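PDB 2OZG: GCN5-related N-acetyltransferase from Anabaena variabilis, which binds coenzyme A and probably transfers the acetyl group of acetyl-CoA to an amine, perhaps that of an aminoglycoside, as a member of the GNAT family. Local coordinates for residues L125-A129 and G130-A134; T104-E107 and I108-Q111; L182-P186 and A187-G191; K295-A299 and R300-L304. All coordinates share one frame; numbering follows the deposited sequence.

Contact 1: residues L125-A129 and G130-A134. With COA (coenzyme A), chain C.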
loop_
_atom_site.group_PDB
_atom_site.type_symbol
_atom_site.label_atom_id
_atom_site.label_comp_id
_atom_site.label_asym_id
_atom_site.label_seq_id
_atom_site.Cartn_x
_atom_site.Cartn_y
_atom_site.Cartn_z
ATOM N N LEU A 125 -26.613 -2.252 20.572
ATOM C CA LEU A 125 -27.639 -1.274 20.950
ATOM C C LEU A 125 -29.031 -1.613 20.387
ATOM O O LEU A 125 -30.038 -1.735 21.118
ATOM C CB LEU A 125 -27.217 0.109 20.470
ATOM C CG LEU A 125 -28.315 1.211 20.460
ATOM C CD1 LEU A 125 -28.724 1.440 21.874
ATOM C CD2 LEU A 125 -27.797 2.492 19.840
ATOM N N TYR A 126 -29.105 -1.753 19.076
ATOM C CA TYR A 126 -30.403 -2.022 18.455
ATOM C C TYR A 126 -31.008 -3.385 18.781
ATOM O O TYR A 126 -32.191 -3.490 18.876
ATOM C CB TYR A 126 -30.328 -1.734 16.993
ATOM C CG TYR A 126 -29.887 -0.311 16.751
ATOM C CD1 TYR A 126 -30.753 0.732 16.951
ATOM C CD2 TYR A 126 -28.593 -0.028 16.301
ATOM C CE1 TYR A 126 -30.363 2.044 16.705
ATOM C CE2 TYR A 126 -28.177 1.267 16.073
ATOM C CZ TYR A 126 -29.062 2.296 16.274
ATOM O OH TYR A 126 -28.711 3.566 16.040
ATOM N N ARG A 127 -30.182 -4.422 18.951
ATOM C CA ARG A 127 -30.676 -5.717 19.387
ATOM C C ARG A 127 -31.290 -5.618 20.787
ATOM O O ARG A 127 -32.242 -6.350 21.086
ATOM C CB ARG A 127 -29.551 -6.756 19.363
ATOM C CG ARG A 127 -29.111 -7.082 17.953
ATOM C CD ARG A 127 -27.924 -8.005 17.918
ATOM N NE ARG A 127 -27.793 -8.667 16.626
ATOM C CZ ARG A 127 -26.690 -9.290 16.222
ATOM N NH1 ARG A 127 -25.602 -9.242 16.967
ATOM N NH2 ARG A 127 -26.670 -9.939 15.064
ATOM N N LYS A 128 -30.765 -4.737 21.647
ATOM C CA LYS A 128 -31.388 -4.527 22.969
ATOM C C LYS A 128 -32.820 -4.063 22.773
ATOM O O LYS A 128 -33.635 -4.331 23.594
ATOM C CB LYS A 128 -30.671 -3.483 23.855
ATOM C CG LYS A 128 -29.428 -3.961 24.548
ATOM C CD LYS A 128 -28.937 -2.983 25.636
ATOM C CE LYS A 128 -29.726 -3.083 26.990
ATOM N NZ LYS A 128 -29.479 -4.345 27.817
ATOM N N ALA A 129 -33.150 -3.427 21.649
ATOM C CA ALA A 129 -34.524 -2.972 21.440
ATOM C C ALA A 129 -35.326 -3.833 20.483
ATOM O O ALA A 129 -36.398 -3.394 20.002
ATOM C CB ALA A 129 -34.517 -1.514 20.953
ATOM N N GLY A 130 -34.782 -5.006 20.150
ATOM C CA GLY A 130 -35.441 -5.947 19.240
ATOM C C GLY A 130 -35.256 -5.880 17.746
ATOM O O GLY A 130 -35.988 -6.596 17.015
ATOM N N TYR A 131 -34.335 -5.026 17.280
ATOM C CA TYR A 131 -33.941 -4.987 15.855
ATOM C C TYR A 131 -33.037 -6.181 15.591
ATOM O O TYR A 131 -32.269 -6.581 16.466
ATOM C CB TYR A 131 -33.144 -3.713 15.485
ATOM C CG TYR A 131 -33.968 -2.453 15.380
ATOM C CD1 TYR A 131 -34.286 -1.718 16.487
ATOM C CD2 TYR A 131 -34.409 -1.997 14.144
ATOM C CE1 TYR A 131 -35.088 -0.611 16.402
ATOM C CE2 TYR A 131 -35.188 -0.845 14.029
ATOM C CZ TYR A 131 -35.523 -0.166 15.140
ATOM O OH TYR A 131 -36.291 0.978 15.047
ATOM N N GLU A 132 -33.094 -6.712 14.358
ATOM C CA GLU A 132 -32.170 -7.770 13.974
ATOM C C GLU A 132 -31.774 -7.685 12.527
ATOM O O GLU A 132 -32.485 -7.139 11.720
ATOM C CB GLU A 132 -32.753 -9.163 14.270
ATOM C CG GLU A 132 -31.771 -10.378 14.102
ATOM C CD GLU A 132 -30.459 -10.224 14.907
ATOM O OE1 GLU A 132 -29.510 -9.601 14.384
ATOM O OE2 GLU A 132 -30.375 -10.740 16.034
ATOM N N GLN A 133 -30.609 -8.239 12.194
ATOM C CA GLN A 133 -30.211 -8.328 10.792
ATOM C C GLN A 133 -31.358 -8.864 9.986
ATOM O O GLN A 133 -31.977 -9.857 10.356
ATOM C CB GLN A 133 -29.005 -9.231 10.612
ATOM C CG GLN A 133 -27.778 -8.744 11.374
ATOM C CD GLN A 133 -26.561 -9.533 11.008
ATOM O OE1 GLN A 133 -26.695 -10.627 10.470
ATOM N NE2 GLN A 133 -25.345 -8.959 11.253
ATOM N N ALA A 134 -31.655 -8.209 8.863
ATOM C CA ALA A 134 -32.817 -8.560 8.118
ATOM C C ALA A 134 -32.721 -8.338 6.612
ATOM O O ALA A 134 -33.590 -8.803 5.881
ATOM C CB ALA A 134 -34.002 -7.785 8.670
HETATM N N1A COA C . -20.513 -0.249 20.230
HETATM C C2A COA C . -21.210 -1.295 20.713
HETATM N N3A COA C . -22.242 -1.136 21.566
HETATM C C4A COA C . -22.590 0.113 21.964
HETATM C C5A COA C . -21.890 1.223 21.500
HETATM C C6A COA C . -20.821 1.011 20.606
HETATM N N6A COA C . -20.076 2.011 20.088
HETATM N N7A COA C . -22.469 2.301 22.083
HETATM C C8A COA C . -23.483 1.870 22.876
HETATM N N9A COA C . -23.547 0.531 22.789
HETATM C C1B COA C . -24.482 -0.422 23.459
HETATM C C2B COA C . -24.085 -0.682 24.910
HETATM O O2B COA C . -23.099 -1.733 25.038
HETATM C C3B COA C . -25.427 -0.973 25.571
HETATM O O3B COA C . -25.683 -2.377 25.718
HETATM P P3B COA C . -25.430 -3.113 27.151
HETATM O O7A COA C . -26.631 -2.702 27.987
HETATM O O8A COA C . -25.315 -4.586 26.769
HETATM O O9A COA C . -24.140 -2.522 27.706
HETATM C C4B COA C . -26.486 -0.316 24.689
HETATM O O4B COA C . -25.836 0.061 23.469
HETATM C C5B COA C . -27.120 0.907 25.355
HETATM O O5B COA C . -26.115 1.918 25.518
HETATM P P1A COA C . -26.441 3.511 25.623
HETATM O O1A COA C . -27.931 3.732 25.510
HETATM O O2A COA C . -25.712 4.044 26.857
HETATM O O3A COA C . -25.654 4.086 24.310
HETATM P P2A COA C . -24.961 5.569 24.210
HETATM O O4A COA C . -25.941 6.544 24.868
HETATM O O5A COA C . -23.553 5.463 24.792
HETATM O O6A COA C . -24.896 5.803 22.564
HETATM C CBP COA C . -23.836 6.270 20.267
HETATM C CCP COA C . -23.790 6.383 21.807
HETATM C CDP COA C . -25.316 6.309 19.890
HETATM C CEP COA C . -23.374 4.851 19.944
HETATM C CAP COA C . -23.001 7.469 19.625
HETATM O OAP COA C . -23.850 8.553 19.117
HETATM C C9P COA C . -21.892 7.269 18.555
HETATM O O9P COA C . -20.638 6.903 18.880
HETATM N N8P COA C . -22.041 7.540 17.242
HETATM C C7P COA C . -23.134 7.962 16.365
HETATM C C6P COA C . -23.149 6.826 15.355
HETATM C C5P COA C . -24.273 5.847 15.661
HETATM O O5P COA C . -24.442 5.407 16.796
HETATM N N4P COA C . -25.046 5.465 14.633
HETATM C C3P COA C . -26.158 4.520 14.689
HETATM C C2P COA C . -26.774 4.543 13.307
HETATM S S1P COA C . -27.628 6.144 12.997
#
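Tyr126 and Tyr131 meet at the tight end of this helix-to-strand turn. Their CB atoms stand 3.8 Å apart, and the edge of the Tyr126 ring is directed at the face of Tyr131, centroids 5.9 Å apart and planes at 78°, an edge-to-face pair. The Tyr131 hydroxyl is hydrogen-bonded to Ser116. Behind the rings the backbone closes as a Schellman motif that ends helix 123-128: Tyr131 N donates to Tyr126 O (3.1 Å) and Gly130 N to Arg127 O (3.0 Å). Tyr126 O also accepts from Ala129 N, the two donors arriving from opposite faces of its carbonyl plane. Gly130 is the C-prime residue; at its positive phi (88°) a CB would be jammed against Ala129 O, so the turn calls for glycine. In the GNAT fold this short helix leads from the cofactor cleft into strand 132-143, and Tyr126 OH lies 3.0 Å from C3P of the pantetheine arm of coenzyme A, which sits at the edge of the ring. Farther along, Arg127 reaches Glu132 side-on: NE and NH2 both donate to Glu132 OE1, NH2 at 2.9 Å, and OE1 lies in the guanidinium plane although the carboxylate plane is turned 65° from it. Gln133 N takes the anti lone pair of the same oxygen, giving it three donors, while Arg127 NH1 is hydrogen-bonded to Leu273 O of the second subunit. The loose side belongs to exposed Lys128, whose chain bends at its last two torsions and brings NZ to a weak, 3.3 Å bond with O7A of the coenzyme A 3'-phosphate.

Contact 2: residues T104-E107 and I108-Q111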
loop_
_atom_site.group_PDB
_atom_site.type_symbol
_atom_site.label_atom_id
_atom_site.label_comp_id
_atom_site.label_asym_id
_atom_site.label_seq_id
_atom_site.Cartn_x
_atom_site.Cartn_y
_atom_site.Cartn_z
ATOM N N THR A 104 -38.847 5.998 20.736
ATOM C CA THR A 104 -39.112 6.026 19.319
ATOM C C THR A 104 -39.964 4.845 18.863
ATOM O O THR A 104 -40.929 5.022 18.132
ATOM C CB THR A 104 -37.753 6.013 18.536
ATOM O OG1 THR A 104 -36.996 7.159 18.925
ATOM C CG2 THR A 104 -37.959 6.051 17.058
ATOM N N LEU A 105 -39.599 3.632 19.268
ATOM C CA LEU A 105 -40.391 2.460 18.945
ATOM C C LEU A 105 -41.824 2.559 19.464
ATOM O O LEU A 105 -42.779 2.201 18.773
ATOM C CB LEU A 105 -39.715 1.193 19.477
ATOM C CG LEU A 105 -38.538 0.683 18.696
ATOM C CD1 LEU A 105 -37.883 -0.494 19.455
ATOM C CD2 LEU A 105 -38.980 0.224 17.327
ATOM N N GLN A 106 -41.981 3.050 20.682
ATOM C CA GLN A 106 -43.295 3.256 21.252
ATOM C C GLN A 106 -44.069 4.237 20.398
ATOM O O GLN A 106 -45.260 4.039 20.160
ATOM C CB GLN A 106 -43.196 3.752 22.690
ATOM C CG GLN A 106 -44.521 4.275 23.308
ATOM C CD GLN A 106 -45.645 3.201 23.455
ATOM O OE1 GLN A 106 -45.456 1.996 23.188
ATOM N NE2 GLN A 106 -46.815 3.654 23.904
ATOM N N GLU A 107 -43.416 5.295 19.919
ATOM C CA GLU A 107 -44.135 6.238 19.054
ATOM C C GLU A 107 -44.555 5.571 17.740
ATOM O O GLU A 107 -45.664 5.723 17.272
ATOM C CB GLU A 107 -43.278 7.467 18.761
ATOM C CG GLU A 107 -43.951 8.407 17.818
ATOM C CD GLU A 107 -43.166 9.674 17.559
ATOM O OE1 GLU A 107 -42.138 9.949 18.249
ATOM O OE2 GLU A 107 -43.595 10.397 16.641
ATOM N N ILE A 108 -43.656 4.815 17.129
ATOM C CA ILE A 108 -43.969 4.155 15.858
ATOM C C ILE A 108 -45.181 3.215 16.048
ATOM O O ILE A 108 -46.134 3.195 15.228
ATOM C CB ILE A 108 -42.721 3.420 15.346
ATOM C CG1 ILE A 108 -41.625 4.457 15.020
ATOM C CG2 ILE A 108 -43.033 2.573 14.121
ATOM C CD1 ILE A 108 -40.236 3.850 14.867
ATOM N N SER A 109 -45.181 2.510 17.171
ATOM C CA SER A 109 -46.234 1.609 17.479
ATOM C C SER A 109 -47.569 2.374 17.590
ATOM O O SER A 109 -48.581 1.911 17.085
ATOM C CB SER A 109 -45.940 0.810 18.754
ATOM O OG SER A 109 -46.328 1.549 19.896
ATOM N N GLU A 110 -47.556 3.535 18.244
ATOM C CA GLU A 110 -48.763 4.338 18.411
ATOM C C GLU A 110 -49.275 4.886 17.106
ATOM O O GLU A 110 -50.403 5.362 17.047
ATOM C CB GLU A 110 -48.508 5.512 19.362
ATOM C CG GLU A 110 -48.271 5.076 20.813
ATOM C CD GLU A 110 -47.708 6.197 21.680
ATOM O OE1 GLU A 110 -47.190 7.209 21.109
ATOM O OE2 GLU A 110 -47.751 6.043 22.929
ATOM N N GLN A 111 -48.446 4.850 16.067
ATOM C CA GLN A 111 -48.840 5.335 14.754
ATOM C C GLN A 111 -49.292 4.197 13.860
ATOM O O GLN A 111 -49.626 4.424 12.699
ATOM C CB GLN A 111 -47.688 6.107 14.100
ATOM C CG GLN A 111 -47.296 7.389 14.777
ATOM C CD GLN A 111 -48.459 8.371 14.976
ATOM O OE1 GLN A 111 -48.663 8.883 16.080
ATOM N NE2 GLN A 111 -49.256 8.582 13.932
#
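Thr104 and Ile108 are joined by the regular i to i+4 backbone pattern of a helix: Ile108 N donates to Thr104 O at 2.9 Å with an N-H...O angle of 162°, and Ser109 N to Leu105 O likewise. The ladder frays at its end, where Gln111 N reaches Glu107 O only weakly (3.2 Å). Gln106 O carries a double load. It accepts from Glu110 N and from Ser109 OG (2.7 Å), both on the same face of its carbonyl plane; a chi1 of 85° sets the serine hydroxyl between its own N and carbonyl carbon, facing the carbonyl of Gln106, three residues back. On the exposed flank Gln106 bends at chi2, and its NE2 makes a weak bond of 2.7 Å to Glu110 OE2, the amide and carboxylate planes 71° apart. On the buried flank the Thr104 and Ile108 side chains lie side by side, pointing the same way, with Thr104 CG2 3.9 Å from Ile108 CD1, against Ile82 of strand 75-87. Glu107 extends outward to a salt bridge with Arg51 and a hydrogen bond with Tyr12. Polar on one flank and apolar on the other, this amphipathic last turn belongs to helix 96-110, which links parallel strands 75-87 and 115-118 in a beta-alpha-beta unit of the GNAT fold.

Contact 3: residues L182-P186 and A187-G191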
loop_
_atom_site.group_PDB
_atom_site.type_symbol
_atom_site.label_atom_id
_atom_site.label_comp_id
_atom_site.label_asym_id
_atom_site.label_seq_id
_atom_site.Cartn_x
_atom_site.Cartn_y
_atom_site.Cartn_z
ATOM N N LEU A 182 -37.287 -0.122 -0.721
ATOM C CA LEU A 182 -38.047 0.952 -0.075
ATOM C C LEU A 182 -39.159 1.506 -0.933
ATOM O O LEU A 182 -39.048 1.481 -2.145
ATOM C CB LEU A 182 -37.153 2.139 0.194
ATOM C CG LEU A 182 -35.998 1.967 1.174
ATOM C CD1 LEU A 182 -35.303 3.342 1.415
ATOM C CD2 LEU A 182 -36.470 1.337 2.464
ATOM N N ASP A 183 -40.244 1.928 -0.288
ATOM C CA ASP A 183 -41.163 2.878 -0.948
ATOM C C ASP A 183 -40.585 4.145 -0.314
ATOM O O ASP A 183 -40.802 4.437 0.846
ATOM C CB ASP A 183 -42.647 2.656 -0.663
ATOM C CG ASP A 183 -43.532 3.744 -1.304
ATOM O OD1 ASP A 183 -42.987 4.679 -1.912
ATOM O OD2 ASP A 183 -44.758 3.678 -1.174
ATOM N N ARG A 184 -39.744 4.834 -1.070
ATOM C CA ARG A 184 -38.959 5.930 -0.539
ATOM C C ARG A 184 -39.643 7.180 0.052
ATOM O O ARG A 184 -40.528 7.779 -0.535
ATOM C CB ARG A 184 -38.048 6.461 -1.641
ATOM C CG ARG A 184 -36.884 5.591 -2.020
ATOM C CD ARG A 184 -36.237 6.087 -3.324
ATOM N NE ARG A 184 -35.048 5.271 -3.631
ATOM C CZ ARG A 184 -34.358 5.288 -4.765
ATOM N NH1 ARG A 184 -34.723 6.075 -5.755
ATOM N NH2 ARG A 184 -33.298 4.487 -4.900
ATOM N N HIS A 185 -39.117 7.597 1.185
ATOM C CA HIS A 185 -39.478 8.854 1.791
ATOM C C HIS A 185 -38.820 9.878 0.870
ATOM O O HIS A 185 -37.767 9.593 0.242
ATOM C CB HIS A 185 -38.863 8.953 3.204
ATOM C CG HIS A 185 -39.304 10.128 3.989
ATOM N ND1 HIS A 185 -38.709 11.373 3.883
ATOM C CD2 HIS A 185 -40.265 10.248 4.930
ATOM C CE1 HIS A 185 -39.304 12.214 4.703
ATOM N NE2 HIS A 185 -40.245 11.556 5.363
ATOM N N PRO A 186 -39.459 11.039 0.718
ATOM C CA PRO A 186 -38.912 12.148 -0.036
ATOM C C PRO A 186 -37.423 12.457 0.254
ATOM O O PRO A 186 -36.698 12.864 -0.650
ATOM C CB PRO A 186 -39.837 13.297 0.338
ATOM C CG PRO A 186 -41.147 12.649 0.595
ATOM C CD PRO A 186 -40.839 11.291 1.167
ATOM N N ALA A 187 -36.965 12.216 1.477
ATOM C CA ALA A 187 -35.589 12.499 1.868
ATOM C C ALA A 187 -34.590 11.635 1.146
ATOM O O ALA A 187 -33.421 12.036 0.959
ATOM C CB ALA A 187 -35.436 12.268 3.397
ATOM N N ILE A 188 -35.021 10.431 0.781
ATOM C CA ILE A 188 -34.142 9.483 0.090
ATOM C C ILE A 188 -33.860 10.031 -1.311
ATOM O O ILE A 188 -32.729 10.064 -1.789
ATOM C CB ILE A 188 -34.766 8.081 -0.062
ATOM C CG1 ILE A 188 -35.328 7.504 1.256
ATOM C CG2 ILE A 188 -33.808 7.134 -0.688
ATOM C CD1 ILE A 188 -34.394 7.185 2.310
ATOM N N TRP A 189 -34.920 10.447 -1.978
ATOM C CA TRP A 189 -34.804 11.055 -3.278
ATOM C C TRP A 189 -33.949 12.332 -3.195
ATOM O O TRP A 189 -33.175 12.606 -4.089
ATOM C CB TRP A 189 -36.182 11.385 -3.827
ATOM C CG TRP A 189 -36.929 10.205 -4.314
ATOM C CD1 TRP A 189 -38.030 9.650 -3.760
ATOM C CD2 TRP A 189 -36.651 9.462 -5.499
ATOM N NE1 TRP A 189 -38.455 8.590 -4.518
ATOM C CE2 TRP A 189 -37.628 8.458 -5.598
ATOM C CE3 TRP A 189 -35.669 9.549 -6.492
ATOM C CZ2 TRP A 189 -37.676 7.567 -6.666
ATOM C CZ3 TRP A 189 -35.690 8.632 -7.535
ATOM C CH2 TRP A 189 -36.691 7.653 -7.608
ATOM N N GLN A 190 -34.172 13.140 -2.155
ATOM C CA GLN A 190 -33.361 14.332 -1.894
ATOM C C GLN A 190 -31.877 14.032 -1.835
ATOM O O GLN A 190 -31.048 14.743 -2.420
ATOM C CB GLN A 190 -33.756 14.943 -0.553
ATOM C CG GLN A 190 -35.060 15.715 -0.550
ATOM C CD GLN A 190 -34.983 17.030 -1.224
ATOM O OE1 GLN A 190 -33.907 17.537 -1.539
ATOM N NE2 GLN A 190 -36.139 17.624 -1.426
ATOM N N GLY A 191 -31.532 13.005 -1.080
ATOM C CA GLY A 191 -30.137 12.616 -0.938
ATOM C C GLY A 191 -29.547 12.229 -2.251
ATOM O O GLY A 191 -28.418 12.580 -2.525
HETATM O O HOH W 1 -41.291 7.938 -3.308
#
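The N-terminus of helix 186-192 is capped by His185: Ala187 N donates to His185 ND1 at 3.1 Å in a nearly straight bond, the donor lying near the imidazole plane. A chi1 of -173° turns the ring away from its own backbone N and brings ND1 over the first turn. His185 O adds a bond from Ile188 N (2.9 Å), the donor standing well above the carbonyl plane, and Gln190 N to Pro186 O opens the regular helical pattern.

Arg184, just ahead of the cap, runs extended across one face of the Trp189 indole. Its CD stands 3.7 Å from the centroid of the five-membered ring, a CH-pi contact, and its CZ 4.4 Å from that of the six-membered ring, a cation-pi contact only 10° off the normal. The guanidinium is steeply turned, 85° to the indole, so that NH1 dips edge-first toward CH2. Salt bridges to Asp394 and Asp233 fix the same charged group, where short strand 182-183 leads into helix 186-192 in the second GNAT domain; Tyr171 is its other aromatic partner. At the indole edge a water accepts from Trp189 NE1 (3.2 Å) and donates to Arg184 O. With a leucine in place of Trp189, Arg184 would probably lose the indole face under its CD and guanidinium, and the water its NE1 donor. Beneath, Ile188 CG2 packs on Arg184 CG, and Ile188 CD1 lies 4.0 Å from Leu182 CD1.

Contact 4: residues K295-A299 and R300-L304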
loop_
_atom_site.group_PDB
_atom_site.type_symbol
_atom_site.label_atom_id
_atom_site.label_comp_id
_atom_site.label_asym_id
_atom_site.label_seq_id
_atom_site.Cartn_x
_atom_site.Cartn_y
_atom_site.Cartn_z
ATOM N N LYS A 295 -50.048 -6.872 12.487
ATOM C CA LYS A 295 -50.114 -5.996 11.347
ATOM C C LYS A 295 -48.957 -6.236 10.352
ATOM O O LYS A 295 -49.153 -6.187 9.153
ATOM C CB LYS A 295 -50.178 -4.551 11.788
ATOM C CG LYS A 295 -51.371 -4.185 12.665
ATOM C CD LYS A 295 -52.716 -4.268 11.943
ATOM N N ALA A 296 -47.770 -6.502 10.849
ATOM C CA ALA A 296 -46.615 -6.754 9.959
ATOM C C ALA A 296 -46.876 -7.989 9.084
ATOM O O ALA A 296 -46.698 -7.936 7.863
ATOM C CB ALA A 296 -45.345 -6.936 10.740
ATOM N N LEU A 297 -47.338 -9.066 9.703
ATOM C CA LEU A 297 -47.631 -10.312 8.999
ATOM C C LEU A 297 -48.808 -10.177 8.020
ATOM O O LEU A 297 -48.755 -10.742 6.923
ATOM C CB LEU A 297 -47.884 -11.442 9.982
ATOM C CG LEU A 297 -46.623 -11.883 10.716
ATOM C CD1 LEU A 297 -46.954 -12.792 11.913
ATOM C CD2 LEU A 297 -45.635 -12.540 9.749
ATOM N N GLU A 298 -49.844 -9.410 8.402
ATOM C CA GLU A 298 -50.995 -9.215 7.526
ATOM C C GLU A 298 -50.717 -8.272 6.374
ATOM O O GLU A 298 -51.364 -8.351 5.335
ATOM C CB GLU A 298 -52.223 -8.750 8.328
ATOM C CG GLU A 298 -52.717 -9.817 9.309
ATOM C CD GLU A 298 -53.997 -9.460 9.977
ATOM O OE1 GLU A 298 -54.261 -8.239 10.066
ATOM O OE2 GLU A 298 -54.717 -10.421 10.400
ATOM N N ALA A 299 -49.728 -7.400 6.507
ATOM C CA ALA A 299 -49.425 -6.464 5.438
ATOM C C ALA A 299 -48.526 -7.011 4.355
ATOM O O ALA A 299 -48.538 -6.516 3.233
ATOM C CB ALA A 299 -48.823 -5.211 6.028
ATOM N N ARG A 300 -47.774 -8.061 4.674
ATOM C CA ARG A 300 -46.796 -8.670 3.764
ATOM C C ARG A 300 -47.454 -9.514 2.697
ATOM O O ARG A 300 -48.540 -10.034 2.933
ATOM C CB ARG A 300 -45.941 -9.635 4.609
ATOM C CG ARG A 300 -44.663 -10.140 4.005
ATOM C CD ARG A 300 -44.161 -11.231 4.860
ATOM N NE ARG A 300 -42.846 -11.758 4.507
ATOM C CZ ARG A 300 -42.609 -12.653 3.569
ATOM N NH1 ARG A 300 -43.581 -13.081 2.778
ATOM N NH2 ARG A 300 -41.385 -13.096 3.388
ATOM N N GLY A 301 -46.828 -9.630 1.518
ATOM C CA GLY A 301 -47.262 -10.589 0.511
ATOM C C GLY A 301 -46.664 -11.960 0.797
ATOM O O GLY A 301 -45.572 -12.057 1.380
ATOM N N TYR A 302 -47.350 -13.016 0.342
ATOM C CA TYR A 302 -46.894 -14.384 0.520
ATOM C C TYR A 302 -46.874 -15.077 -0.820
ATOM O O TYR A 302 -47.622 -14.703 -1.735
ATOM C CB TYR A 302 -47.805 -15.113 1.509
ATOM C CG TYR A 302 -47.660 -14.527 2.902
ATOM C CD1 TYR A 302 -46.642 -14.925 3.716
ATOM C CD2 TYR A 302 -48.452 -13.458 3.319
ATOM C CE1 TYR A 302 -46.451 -14.350 4.960
ATOM C CE2 TYR A 302 -48.248 -12.854 4.544
ATOM C CZ TYR A 302 -47.263 -13.319 5.367
ATOM O OH TYR A 302 -47.030 -12.772 6.602
ATOM N N PRO A 303 -46.047 -16.121 -0.949
ATOM C CA PRO A 303 -46.024 -16.783 -2.249
ATOM C C PRO A 303 -47.338 -17.450 -2.575
ATOM O O PRO A 303 -47.993 -17.989 -1.693
ATOM C CB PRO A 303 -44.933 -17.860 -2.093
ATOM C CG PRO A 303 -44.184 -17.524 -0.879
ATOM C CD PRO A 303 -45.157 -16.788 0.007
ATOM N N LEU A 304 -47.730 -17.418 -3.846
ATOM C CA LEU A 304 -48.887 -18.165 -4.286
ATOM C C LEU A 304 -48.564 -19.675 -4.298
ATOM O O LEU A 304 -47.432 -20.093 -4.563
ATOM C CB LEU A 304 -49.314 -17.710 -5.690
ATOM C CG LEU A 304 -49.853 -16.285 -5.831
ATOM C CD1 LEU A 304 -50.002 -15.934 -7.314
ATOM C CD2 LEU A 304 -51.213 -16.171 -5.083
#
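Tyr302 and Leu297 make the principal hydrogen bond across this helix end. Tyr302 OH donates to Leu297 O at 2.7 Å; Leu297 O lies near the ring plane, at its edge, and the hydroxyl meets it at a C=O...O angle of 119°, tilted 17° from the carbonyl plane. A chi1 of -67°, with CG opposite the carbonyl carbon, swings the ring back from the departing chain toward the last turn. Leu297 O also accepts from Ser335 OG. Among backbone bonds, Arg300 N still reaches Ala296 O, but weakly (3.4 Å), in keeping with Arg300 being the first residue to leave helical phi/psi. Ala296 O also accepts from the hydroxyl of Tyr356.

In van der Waals contact, Leu297 CD2 lies 3.5 Å from Tyr302 OH, and both side chains pack on Leu328 of strand 324-331. The polar and cationic contacts of Arg300 lead away from the helix. Its chain is extended from CG to NE, NH1 makes a weak bond to Gly301 O, NH2 bonds to Tyr356 O, and the guanidinium forms a cation-pi pair with the Tyr356 ring. A phenylalanine in place of Tyr302 would probably leave Leu297 O with the Ser335 hydroxyl but without the phenol donor.

The chemistry implies that two carbonyls at the end of helix 293-299, in the sterol carrier protein-like domain, are served by side-chain hydroxyls: Leu297 O by those of Tyr302 and Ser335, and Ala296 O by that of Tyr356 beside the weak bond from Arg300 N.

How the contacts relate
Following the chain from the N terminus, contact 2 comes first and closes the last turn of helix 96-110; contact 1 then closes the turn from helix 123-128 into strand 132-143. These two touch: Leu105 CD1 of contact 2 lies 3.3 Å from Ala129 O of contact 1, joining helix 96-110 to the turn that ends helix 123-128 in the first GNAT domain. Contact 3 follows at the start of helix 186-192 in the second GNAT domain, its nearest atoms about 11 Å from contact 1. Contact 4 ends helix 293-299 in the sterol carrier protein-like domain, about 8 Å from contact 2 at nearest atoms. All four are local and in series; none nests or crosses.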